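Hypothetical hydrolase (PDB 3TC9) is of unproven function but probably serves as an auxiliary nutrient-binding protein, with an immunoglobulin-like domain joined to a six-bladed beta-propeller. Local coordinates at residues B[50-55]-B[78-83]; B[237-242]-B[250-255]; B[276-281]-B[350-355]; B[410-415]-B[423-428]. All blocks are in the same frame, centred on the assembly; numbering follows the deposited sequence.

In the fold
Contact 1 stands apart: it lies in the N-terminal immunoglobulin-like domain, its centre about 29 Å from that of contact 4 and about 59 Å from that of contact 2. The other three belong to the propeller and form a chain of neighbours. Contacts 2 and 4 are hairpins within single blades, whereas contact 3 bridges two consecutive blades and touches both hairpins. Tyr241 CD2 of contact 2 packs on Phe277 CE2 of contact 3 at 3.6 Å, and Tyr355 CE2 of contact 3 meets Phe413 CZ of contact 4 at 3.5 Å. A 1,2-ethanediol, probably from the crystallisation liquor, sits beside the histidine of contact 3.

Contact 1. Residues B[50-55]-B[78-83]; sequences VTIGGQ and GDIKLS
The Asp79 carboxylate is the flat side-chain group here: its OD1 comes to 3.4 Å from Gly53 CA, while OD2 accepts from a water that in turn accepts from Gly54 N. Asp79 CG stands between its backbone N and carbonyl carbon (chi1 63°), which turns the carboxylate to Gly53. Side chains alternate between the two faces of the ladder. Val50, Ile52, Ile80 and Leu82 fill one, Thr51 and Lys81 the other. On the apolar face Ile52 and Ile80 run side by side, CG1 of Ile52 4.1 Å from CG1 of Ile80. Val50 spreads its branches, CG1 against Ile80 CG2 and CG2 4.2 Å from Leu82 CD1. Across the other, Thr51 and Lys81 meet at their CB atoms, and Lys81 extends on to a salt bridge with Glu96.

The antiparallel ladder has a nearly straight pair of bonds, Thr51 N to Lys81 O (2.9 Å) and Lys81 N to Thr51 O (2.8 Å), followed by Gly53 N to Asp79 O (2.8 Å), where the first strand enters a type I' turn. The chemistry is thus divided: backbone bonds set the register of these two strands of the IPT/TIG domain, aliphatic carbons pack on one face against strand 33-39, and water and charge gather on the other.

Contact 2. Residues B[237-242]-B[250-255]; sequences NGELYF and VFRYDF
Arg252 places CG anti to its backbone N (chi1 -175°) and runs extended to NE, which carries it alongside Tyr241 and over to Glu239; Glu239 folds to meet it, with CG between the backbone N and carbonyl carbon (chi1 72°). Glu239 CG therefore lies over one face of the guanidinium, 3.7 Å from Arg252 NH2, while the salt bridge from Glu239 OE2 to Arg252 NH2 is long at 3.8 Å. Tyr241 OH gives a short bond of 2.6 Å to the anti lone pair of Glu239 OE2, an oxygen also bonded to Tyr299, and accepts weakly from Arg252 NE. NH2 has a firmer partner in the carbonyl of Lys304. The tyrosine ring stands almost perpendicular to the guanidinium, its CE1 3.6 Å from Arg252 CG. A phenylalanine in place of Tyr241 would probably leave Glu239 OE2 without the hydroxyl that donates to it, and Arg252 NE without its weak acceptor here.

On the other face, Phe251 CB sits over the Phe242 ring, 3.7 Å from its centroid, and Tyr253 CB lies at the edge of that ring, 3.8 Å from Phe242 CE1. Phe255 CE2 closes on Leu240 CB at 3.7 Å. Four backbone bonds link Leu240 with Tyr253 and Phe242 with Phe251, the ladder of an antiparallel hairpin, here the two middle strands of a four-stranded propeller blade.

Contact 3. Residues B[276-281]-B[350-355]; sequences QFHPSG and DEYDFY. With EDO (1,2-ethanediol), chain T.
The polar part centres on His278 and Asp350, which approach from opposite directions. His278 NE2 donates to Asp350 OD1 at 2.7 Å, but the bond is bent (136°) and reaches the oxygen from above the carboxylate plane, 50° out of it. The same OD1 accepts from Tyr352 N at 3.2 Å from the opposite face, an Asx turn, so two donors grip one oxygen; OD2 is held by Tyr283. On the far side of the imidazole, ND1 accepts from Ser280 N and is hydrogen-bonded to Ser280 OG at 2.7 Å. Bonded at both nitrogens, the ring is fixed in rotation.

Ring contacts come next. The first torsion of His278 is trans (chi1 180°), which brings the imidazole up to Asp350 and beside Tyr352, whose CD1 is 3.4 Å from His278 NE2, with the two ring planes nearly perpendicular. Pro279 CG lies over the Tyr352 ring in a CH-pi contact, 3.9 Å from the centroid. Pro279 CD also backs one face of the imidazole, with C1 of a 1,2-ethanediol over the opposite face; the diol's O1 bonds weakly to Ser280 OG, and Arg296 and Asn282 hold the molecule too. Deeper in, Gln276 OE1 lies at the edge of Phe354, 3.9 Å from its CZ, and is bonded to Gly337 N.

The two segments belong to consecutive propeller blades: 276-281 leaves strand 273-277, at one margin of its sheet, while 350-355 leads into strand 352-358, which is flanked in its sheet by strand 334-341, whose Phe339 touches both Pro279 and Phe354.

Contact 4. Residues B[410-415]-B[423-428]; sequences RECFFI and IRKIGY
Ile415 O accepts from Arg424 N at 2.8 Å, the shortest sound polar bond between the strands, and Ile423 CA adds a CA-H...O contact to the same oxygen. The return bond from Ile415 N to Arg424 O and the pair linking Phe413 with Ile426 complete the antiparallel ladder. Beyond its CB, Arg424 folds at chi2 and chi3 and leads away from the hairpin to salt bridges with Asp417 and Asp389.

Phe413, Ile415 and Ile426 share one face. Ile415 CD1 and Ile426 CD1 are only 3.4 Å apart, tighter than usual for two methyls, and Ile426 O lies at the edge of the Phe413 ring, 3.7 Å from Phe413 CD1. That ring meets Tyr406 of its own sheet, and Tyr355 and Phe376 of the preceding blade, which ties the two blades together.

The hairpin sits inside the blade that closes the propeller: strand 422-428 pairs on its other side with strand 107-113 from much earlier in the chain, the 'velcro' closure of propellers, in which both ends of the domain share one sheet. A G1 bulge at Glu411 and Cys412 opposite Asp407 marks the start of strand 412-417.

On the opposite face Lys425, with CG turned opposite the backbone N (chi1 -179°), lays its chain beside Phe414, with Lys425 CG 4.0 Å from Phe414 CE1. Lys425 CE rests 3.8 Å from Cys412 SG. An alanine here would probably open a gap beside the Cys412 sulfur and the Phe414 ring where the lysine chain now lies. Phe414 CB meets Ile423 CG2 at 4.1 Å, and its ring packs on Phe112.

Contact 1. Residues B[50-55]-B[78-83]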
# COMPACT_ATOMS: atom_id res chain seq x y z
N VAL B 50 -31.96 -17.16 -10.26
CA VAL B 50 -31.00 -16.14 -10.70
C VAL B 50 -29.58 -16.61 -10.27
O VAL B 50 -29.37 -17.05 -9.15
CB VAL B 50 -31.36 -14.72 -10.18
CG1 VAL B 50 -30.31 -13.69 -10.59
CG2 VAL B 50 -32.75 -14.31 -10.68
N THR B 51 -28.63 -16.53 -11.19
CA THR B 51 -27.22 -16.85 -11.01
C THR B 51 -26.42 -15.59 -11.29
O THR B 51 -26.58 -15.04 -12.37
CB THR B 51 -26.80 -18.00 -11.96
OG1 THR B 51 -27.83 -19.00 -12.08
CG2 THR B 51 -25.49 -18.64 -11.55
N ILE B 52 -25.61 -15.11 -10.33
CA ILE B 52 -24.74 -13.91 -10.51
C ILE B 52 -23.29 -14.38 -10.28
O ILE B 52 -22.99 -14.94 -9.23
CB ILE B 52 -25.14 -12.70 -9.58
CG1 ILE B 52 -26.63 -12.32 -9.72
CG2 ILE B 52 -24.23 -11.47 -9.86
CD1 ILE B 52 -27.15 -11.26 -8.70
N GLY B 53 -22.44 -14.20 -11.27
CA GLY B 53 -21.04 -14.64 -11.20
C GLY B 53 -20.87 -16.12 -10.91
O GLY B 53 -19.95 -16.50 -10.18
N GLY B 54 -21.78 -16.96 -11.44
CA GLY B 54 -21.77 -18.41 -11.24
C GLY B 54 -22.34 -18.90 -9.92
O GLY B 54 -22.38 -20.11 -9.66
N GLN B 55 -22.85 -17.98 -9.09
CA GLN B 55 -23.39 -18.25 -7.78
C GLN B 55 -24.89 -18.00 -7.71
O GLN B 55 -25.35 -16.99 -8.25
CB GLN B 55 -22.70 -17.36 -6.71
CG GLN B 55 -21.18 -17.45 -6.63
CD GLN B 55 -20.66 -18.81 -6.24
OE1 GLN B 55 -20.98 -19.34 -5.17
NE2 GLN B 55 -19.77 -19.33 -7.04
N GLY B 78 -19.84 -10.98 -11.84
CA GLY B 78 -21.00 -10.13 -12.06
C GLY B 78 -21.89 -10.48 -13.24
O GLY B 78 -22.82 -9.74 -13.52
N ASP B 79 -21.61 -11.60 -13.97
CA ASP B 79 -22.47 -12.02 -15.09
C ASP B 79 -23.80 -12.54 -14.52
O ASP B 79 -23.79 -13.33 -13.58
CB ASP B 79 -21.80 -13.05 -16.03
CG ASP B 79 -21.44 -14.40 -15.42
OD1 ASP B 79 -20.52 -14.43 -14.55
OD2 ASP B 79 -22.02 -15.43 -15.86
N ILE B 80 -24.93 -12.01 -15.01
CA ILE B 80 -26.27 -12.33 -14.53
C ILE B 80 -27.04 -13.24 -15.50
O ILE B 80 -27.31 -12.86 -16.65
CB ILE B 80 -27.09 -11.03 -14.23
CG1 ILE B 80 -26.38 -10.15 -13.19
CG2 ILE B 80 -28.53 -11.36 -13.79
CD1 ILE B 80 -26.73 -8.78 -13.27
N LYS B 81 -27.45 -14.42 -14.99
CA LYS B 81 -28.26 -15.40 -15.70
C LYS B 81 -29.57 -15.59 -14.96
O LYS B 81 -29.59 -15.50 -13.74
CB LYS B 81 -27.52 -16.75 -15.82
CG LYS B 81 -26.23 -16.68 -16.64
CD LYS B 81 -25.67 -18.08 -16.81
CE LYS B 81 -24.32 -18.10 -17.50
NZ LYS B 81 -24.40 -17.71 -18.92
N LEU B 82 -30.66 -15.79 -15.69
CA LEU B 82 -31.99 -16.03 -15.13
C LEU B 82 -32.64 -17.23 -15.85
O LEU B 82 -32.60 -17.32 -17.08
CB LEU B 82 -32.89 -14.78 -15.22
CG LEU B 82 -34.33 -14.90 -14.68
CD1 LEU B 82 -34.85 -13.57 -14.26
CD2 LEU B 82 -35.29 -15.44 -15.74
N SER B 83 -33.24 -18.13 -15.07
CA SER B 83 -33.97 -19.28 -15.58
C SER B 83 -35.31 -19.36 -14.92
O SER B 83 -35.41 -19.10 -13.71
CB SER B 83 -33.20 -20.58 -15.31
OG SER B 83 -32.12 -20.76 -16.19
O HOH W 1 -23.85 -16.48 -13.60

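Contact 2. Residues B[237-242]-B[250-255]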
# COMPACT_ATOMS: atom_id res chain seq x y z
N ASN B 237 17.71 -0.97 18.81
CA ASN B 237 18.84 -1.11 19.74
C ASN B 237 18.84 -2.46 20.53
O ASN B 237 19.85 -2.79 21.14
CB ASN B 237 18.91 0.09 20.69
CG ASN B 237 19.26 1.41 20.02
OD1 ASN B 237 19.97 1.46 19.01
ND2 ASN B 237 18.77 2.51 20.56
N GLY B 238 17.74 -3.21 20.48
CA GLY B 238 17.66 -4.54 21.08
C GLY B 238 17.55 -4.74 22.58
O GLY B 238 17.47 -5.89 23.01
N GLU B 239 17.52 -3.66 23.40
CA GLU B 239 17.39 -3.80 24.86
C GLU B 239 15.94 -4.20 25.28
O GLU B 239 14.99 -3.94 24.55
CB GLU B 239 17.86 -2.54 25.61
CG GLU B 239 16.95 -1.34 25.52
CD GLU B 239 17.11 -0.41 24.32
OE1 GLU B 239 17.77 -0.80 23.33
OE2 GLU B 239 16.58 0.72 24.38
N LEU B 240 15.80 -4.82 26.46
CA LEU B 240 14.52 -5.32 26.96
C LEU B 240 13.88 -4.41 28.01
O LEU B 240 14.54 -4.00 28.96
CB LEU B 240 14.72 -6.72 27.55
CG LEU B 240 13.46 -7.48 27.95
CD1 LEU B 240 12.85 -8.16 26.76
CD2 LEU B 240 13.76 -8.51 29.00
N TYR B 241 12.58 -4.13 27.84
CA TYR B 241 11.78 -3.34 28.77
C TYR B 241 10.71 -4.26 29.35
O TYR B 241 10.11 -5.04 28.62
CB TYR B 241 11.15 -2.13 28.06
CG TYR B 241 12.19 -1.13 27.61
CD1 TYR B 241 12.67 -0.15 28.48
CD2 TYR B 241 12.74 -1.19 26.33
CE1 TYR B 241 13.65 0.75 28.08
CE2 TYR B 241 13.72 -0.29 25.92
CZ TYR B 241 14.19 0.67 26.81
OH TYR B 241 15.19 1.53 26.45
N PHE B 242 10.51 -4.20 30.66
CA PHE B 242 9.49 -5.03 31.30
C PHE B 242 9.01 -4.31 32.54
O PHE B 242 9.56 -3.27 32.88
CB PHE B 242 10.03 -6.45 31.61
CG PHE B 242 11.24 -6.50 32.50
CD1 PHE B 242 12.52 -6.43 31.96
CD2 PHE B 242 11.10 -6.68 33.87
CE1 PHE B 242 13.65 -6.49 32.79
CE2 PHE B 242 12.22 -6.73 34.70
CZ PHE B 242 13.49 -6.65 34.15
N VAL B 250 8.68 0.32 35.40
CA VAL B 250 9.32 -0.08 34.15
C VAL B 250 10.80 -0.35 34.46
O VAL B 250 11.44 0.43 35.18
CB VAL B 250 9.13 0.98 33.05
CG1 VAL B 250 9.77 0.55 31.72
CG2 VAL B 250 7.65 1.33 32.87
N PHE B 251 11.34 -1.46 33.94
CA PHE B 251 12.74 -1.86 34.06
C PHE B 251 13.38 -1.99 32.70
O PHE B 251 12.71 -2.36 31.74
CB PHE B 251 12.87 -3.19 34.82
CG PHE B 251 12.41 -3.11 36.25
CD1 PHE B 251 13.27 -2.65 37.25
CD2 PHE B 251 11.13 -3.52 36.61
CE1 PHE B 251 12.85 -2.57 38.58
CE2 PHE B 251 10.70 -3.45 37.94
CZ PHE B 251 11.57 -2.99 38.92
N ARG B 252 14.67 -1.68 32.61
CA ARG B 252 15.43 -1.78 31.37
C ARG B 252 16.53 -2.82 31.55
O ARG B 252 17.30 -2.72 32.49
CB ARG B 252 16.01 -0.42 31.00
CG ARG B 252 16.71 -0.39 29.67
CD ARG B 252 17.55 0.87 29.63
NE ARG B 252 18.09 1.11 28.29
CZ ARG B 252 19.23 0.60 27.86
NH1 ARG B 252 19.96 -0.17 28.65
NH2 ARG B 252 19.66 0.86 26.63
N TYR B 253 16.60 -3.81 30.66
CA TYR B 253 17.63 -4.83 30.77
C TYR B 253 18.54 -4.79 29.55
O TYR B 253 18.08 -4.85 28.42
CB TYR B 253 16.99 -6.22 30.94
CG TYR B 253 17.97 -7.37 30.89
CD1 TYR B 253 18.70 -7.74 32.01
CD2 TYR B 253 18.17 -8.09 29.72
CE1 TYR B 253 19.59 -8.82 31.98
CE2 TYR B 253 19.08 -9.15 29.66
CZ TYR B 253 19.78 -9.51 30.79
OH TYR B 253 20.67 -10.56 30.75
N ASP B 254 19.85 -4.69 29.79
CA ASP B 254 20.85 -4.68 28.72
C ASP B 254 21.42 -6.08 28.58
O ASP B 254 21.98 -6.61 29.54
CB ASP B 254 21.94 -3.64 29.00
CG ASP B 254 22.90 -3.42 27.85
OD1 ASP B 254 23.61 -4.37 27.47
OD2 ASP B 254 22.96 -2.28 27.33
N PHE B 255 21.24 -6.69 27.40
CA PHE B 255 21.67 -8.05 27.11
C PHE B 255 23.20 -8.24 27.16
O PHE B 255 23.65 -9.32 27.55
CB PHE B 255 21.15 -8.49 25.74
CG PHE B 255 19.69 -8.87 25.74
CD1 PHE B 255 19.30 -10.19 25.98
CD2 PHE B 255 18.70 -7.93 25.47
CE1 PHE B 255 17.94 -10.54 25.97
CE2 PHE B 255 17.34 -8.29 25.44
CZ PHE B 255 16.98 -9.59 25.70

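Contact 3. Residues B[276-281]-B[350-355]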
# COMPACT_ATOMS: atom_id res chain seq x y z
N GLN B 276 4.62 -1.84 23.97
CA GLN B 276 4.64 -2.19 22.57
C GLN B 276 5.25 -1.05 21.79
O GLN B 276 4.68 0.04 21.77
CB GLN B 276 3.24 -2.53 22.07
CG GLN B 276 2.68 -3.79 22.71
CD GLN B 276 1.64 -4.42 21.87
OE1 GLN B 276 0.46 -4.46 22.24
NE2 GLN B 276 2.05 -4.94 20.74
N PHE B 277 6.40 -1.32 21.16
CA PHE B 277 7.12 -0.34 20.36
C PHE B 277 6.58 -0.20 18.97
O PHE B 277 6.30 -1.20 18.30
CB PHE B 277 8.61 -0.72 20.23
CG PHE B 277 9.47 -0.32 21.39
CD1 PHE B 277 9.89 1.00 21.54
CD2 PHE B 277 9.91 -1.26 22.31
CE1 PHE B 277 10.69 1.37 22.62
CE2 PHE B 277 10.71 -0.89 23.39
CZ PHE B 277 11.10 0.43 23.54
N HIS B 278 6.55 1.06 18.50
CA HIS B 278 6.23 1.40 17.12
C HIS B 278 7.38 0.81 16.24
O HIS B 278 8.52 0.81 16.72
CB HIS B 278 6.12 2.93 17.01
CG HIS B 278 5.80 3.43 15.65
ND1 HIS B 278 6.79 3.63 14.70
CD2 HIS B 278 4.61 3.81 15.13
CE1 HIS B 278 6.16 4.07 13.63
NE2 HIS B 278 4.85 4.21 13.84
N PRO B 279 7.11 0.33 14.99
CA PRO B 279 8.18 -0.27 14.15
C PRO B 279 9.47 0.57 13.96
O PRO B 279 10.55 -0.01 13.75
CB PRO B 279 7.49 -0.49 12.81
CG PRO B 279 6.05 -0.63 13.15
CD PRO B 279 5.79 0.24 14.31
N SER B 280 9.37 1.93 14.03
CA SER B 280 10.53 2.85 13.92
C SER B 280 11.39 2.80 15.20
O SER B 280 12.57 3.15 15.16
CB SER B 280 10.03 4.27 13.72
OG SER B 280 9.30 4.69 14.87
N GLY B 281 10.75 2.45 16.31
CA GLY B 281 11.37 2.43 17.63
C GLY B 281 11.44 3.82 18.25
O GLY B 281 12.12 4.01 19.26
N ASP B 350 4.27 9.46 11.21
CA ASP B 350 3.74 8.17 11.63
C ASP B 350 2.81 7.58 10.54
O ASP B 350 1.73 8.10 10.31
CB ASP B 350 2.99 8.32 12.95
CG ASP B 350 2.87 7.03 13.76
OD1 ASP B 350 2.87 5.94 13.15
OD2 ASP B 350 2.79 7.12 15.01
N GLU B 351 3.23 6.48 9.91
CA GLU B 351 2.49 5.85 8.83
C GLU B 351 1.62 4.69 9.31
O GLU B 351 1.00 4.00 8.50
CB GLU B 351 3.48 5.35 7.76
CG GLU B 351 4.14 6.46 6.95
CD GLU B 351 4.72 6.05 5.61
OE1 GLU B 351 4.34 4.98 5.09
OE2 GLU B 351 5.52 6.84 5.05
N TYR B 352 1.59 4.46 10.61
CA TYR B 352 0.85 3.33 11.15
C TYR B 352 -0.28 3.73 12.05
O TYR B 352 -0.21 4.75 12.71
CB TYR B 352 1.78 2.40 11.96
CG TYR B 352 2.95 1.84 11.18
CD1 TYR B 352 4.09 2.61 10.93
CD2 TYR B 352 2.94 0.52 10.74
CE1 TYR B 352 5.17 2.09 10.24
CE2 TYR B 352 4.01 -0.01 10.03
CZ TYR B 352 5.13 0.78 9.78
OH TYR B 352 6.19 0.25 9.08
N ASP B 353 -1.30 2.87 12.10
CA ASP B 353 -2.40 2.88 13.05
C ASP B 353 -2.12 1.75 14.06
O ASP B 353 -1.40 0.78 13.75
CB ASP B 353 -3.74 2.63 12.34
CG ASP B 353 -4.33 3.78 11.57
OD1 ASP B 353 -4.35 4.90 12.11
OD2 ASP B 353 -4.89 3.55 10.50
N PHE B 354 -2.71 1.85 15.23
CA PHE B 354 -2.53 0.83 16.25
C PHE B 354 -3.88 0.16 16.54
O PHE B 354 -4.79 0.80 17.06
CB PHE B 354 -1.90 1.45 17.49
CG PHE B 354 -1.62 0.49 18.63
CD1 PHE B 354 -0.54 -0.38 18.57
CD2 PHE B 354 -2.40 0.51 19.78
CE1 PHE B 354 -0.23 -1.22 19.65
CE2 PHE B 354 -2.11 -0.34 20.85
CZ PHE B 354 -1.02 -1.19 20.78
N TYR B 355 -4.01 -1.11 16.11
CA TYR B 355 -5.18 -1.98 16.25
C TYR B 355 -5.03 -2.82 17.50
O TYR B 355 -4.02 -3.49 17.64
CB TYR B 355 -5.31 -2.91 15.04
CG TYR B 355 -5.84 -2.25 13.79
CD1 TYR B 355 -5.08 -1.30 13.11
CD2 TYR B 355 -7.05 -2.64 13.23
CE1 TYR B 355 -5.52 -0.74 11.91
CE2 TYR B 355 -7.50 -2.09 12.03
CZ TYR B 355 -6.73 -1.13 11.38
OH TYR B 355 -7.15 -0.55 10.21
C1 EDO T . 6.65 8.09 14.48
O1 EDO T . 7.69 7.37 13.80
C2 EDO T . 7.26 9.11 15.45
O2 EDO T . 6.23 10.01 15.89

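Contact 4. Residues B[410-415]-B[423-428]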
# COMPACT_ATOMS: atom_id res chain seq x y z
N ARG B 410 0.12 -11.89 4.15
CA ARG B 410 -1.17 -12.55 3.93
C ARG B 410 -2.33 -11.53 3.94
O ARG B 410 -3.45 -11.91 3.64
CB ARG B 410 -1.39 -13.69 4.94
CG ARG B 410 -0.45 -14.87 4.66
CD ARG B 410 -0.42 -15.97 5.70
NE ARG B 410 0.72 -16.85 5.47
CZ ARG B 410 1.89 -16.78 6.11
NH1 ARG B 410 2.09 -15.88 7.06
NH2 ARG B 410 2.87 -17.63 5.80
N GLU B 411 -2.04 -10.25 4.22
CA GLU B 411 -2.97 -9.09 4.24
C GLU B 411 -4.21 -9.35 5.11
O GLU B 411 -5.35 -9.10 4.70
CB GLU B 411 -3.36 -8.67 2.82
CG GLU B 411 -2.19 -8.17 1.99
CD GLU B 411 -2.45 -8.13 0.50
OE1 GLU B 411 -2.47 -9.21 -0.13
OE2 GLU B 411 -2.63 -7.02 -0.04
N CYS B 412 -3.99 -9.83 6.33
CA CYS B 412 -5.09 -10.14 7.24
C CYS B 412 -4.63 -10.03 8.69
O CYS B 412 -3.44 -9.98 8.96
CB CYS B 412 -5.63 -11.54 6.95
SG CYS B 412 -4.44 -12.88 7.29
N PHE B 413 -5.60 -10.04 9.59
CA PHE B 413 -5.43 -10.09 11.04
C PHE B 413 -5.72 -11.48 11.54
O PHE B 413 -6.63 -12.13 11.03
CB PHE B 413 -6.37 -9.10 11.76
CG PHE B 413 -6.17 -7.64 11.44
CD1 PHE B 413 -6.75 -7.07 10.30
CD2 PHE B 413 -5.39 -6.83 12.27
CE1 PHE B 413 -6.54 -5.72 10.00
CE2 PHE B 413 -5.20 -5.48 11.98
CZ PHE B 413 -5.77 -4.93 10.83
N PHE B 414 -4.96 -11.92 12.54
CA PHE B 414 -5.18 -13.16 13.27
C PHE B 414 -5.47 -12.77 14.71
O PHE B 414 -4.72 -11.98 15.28
CB PHE B 414 -3.99 -14.14 13.16
CG PHE B 414 -3.80 -14.66 11.75
CD1 PHE B 414 -4.78 -15.44 11.14
CD2 PHE B 414 -2.66 -14.34 11.03
CE1 PHE B 414 -4.61 -15.89 9.82
CE2 PHE B 414 -2.48 -14.83 9.72
CZ PHE B 414 -3.45 -15.62 9.14
N ILE B 415 -6.61 -13.23 15.25
CA ILE B 415 -7.04 -12.85 16.60
C ILE B 415 -7.20 -14.08 17.48
O ILE B 415 -7.80 -15.06 17.06
CB ILE B 415 -8.37 -12.02 16.54
CG1 ILE B 415 -8.20 -10.74 15.69
CG2 ILE B 415 -8.97 -11.68 17.92
CD1 ILE B 415 -9.22 -10.60 14.72
N ILE B 423 -8.71 -19.18 16.60
CA ILE B 423 -7.93 -18.13 15.97
C ILE B 423 -8.87 -17.57 14.90
O ILE B 423 -9.30 -18.30 13.99
CB ILE B 423 -6.53 -18.57 15.42
CG1 ILE B 423 -5.67 -19.26 16.52
CG2 ILE B 423 -5.79 -17.40 14.76
CD1 ILE B 423 -5.30 -18.42 17.74
N ARG B 424 -9.27 -16.32 15.04
CA ARG B 424 -10.16 -15.72 14.05
C ARG B 424 -9.33 -14.98 13.02
O ARG B 424 -8.18 -14.61 13.28
CB ARG B 424 -11.20 -14.81 14.71
CG ARG B 424 -11.90 -15.43 15.91
CD ARG B 424 -12.99 -16.45 15.57
NE ARG B 424 -14.10 -15.88 14.80
CZ ARG B 424 -15.09 -15.15 15.31
NH1 ARG B 424 -15.10 -14.84 16.61
NH2 ARG B 424 -16.04 -14.68 14.53
N LYS B 425 -9.87 -14.80 11.83
CA LYS B 425 -9.17 -14.08 10.77
C LYS B 425 -10.02 -12.89 10.30
O LYS B 425 -11.24 -13.01 10.23
CB LYS B 425 -8.85 -15.02 9.61
CG LYS B 425 -8.10 -14.37 8.44
CD LYS B 425 -7.96 -15.36 7.29
CE LYS B 425 -7.47 -14.74 6.01
NZ LYS B 425 -8.53 -13.97 5.29
N ILE B 426 -9.38 -11.76 9.99
CA ILE B 426 -10.06 -10.60 9.39
C ILE B 426 -9.30 -10.27 8.14
O ILE B 426 -8.16 -9.85 8.23
CB ILE B 426 -10.25 -9.36 10.30
CG1 ILE B 426 -10.95 -9.69 11.62
CG2 ILE B 426 -10.95 -8.21 9.53
CD1 ILE B 426 -10.94 -8.53 12.60
N GLY B 427 -9.93 -10.48 6.99
CA GLY B 427 -9.33 -10.20 5.69
C GLY B 427 -10.42 -10.00 4.66
O GLY B 427 -11.59 -10.20 4.97
N TYR B 428 -10.06 -9.62 3.42
CA TYR B 428 -11.00 -9.49 2.30
C TYR B 428 -11.58 -10.84 1.88
O TYR B 428 -10.91 -11.87 2.04
CB TYR B 428 -10.30 -8.87 1.08
CG TYR B 428 -10.20 -7.37 1.17
CD1 TYR B 428 -11.25 -6.56 0.73
CD2 TYR B 428 -9.10 -6.75 1.75
CE1 TYR B 428 -11.21 -5.18 0.87
CE2 TYR B 428 -9.04 -5.36 1.88
CZ TYR B 428 -10.10 -4.58 1.45
OH TYR B 428 -10.06 -3.22 1.55
O HOH W 2 -7.03 -9.85 2.95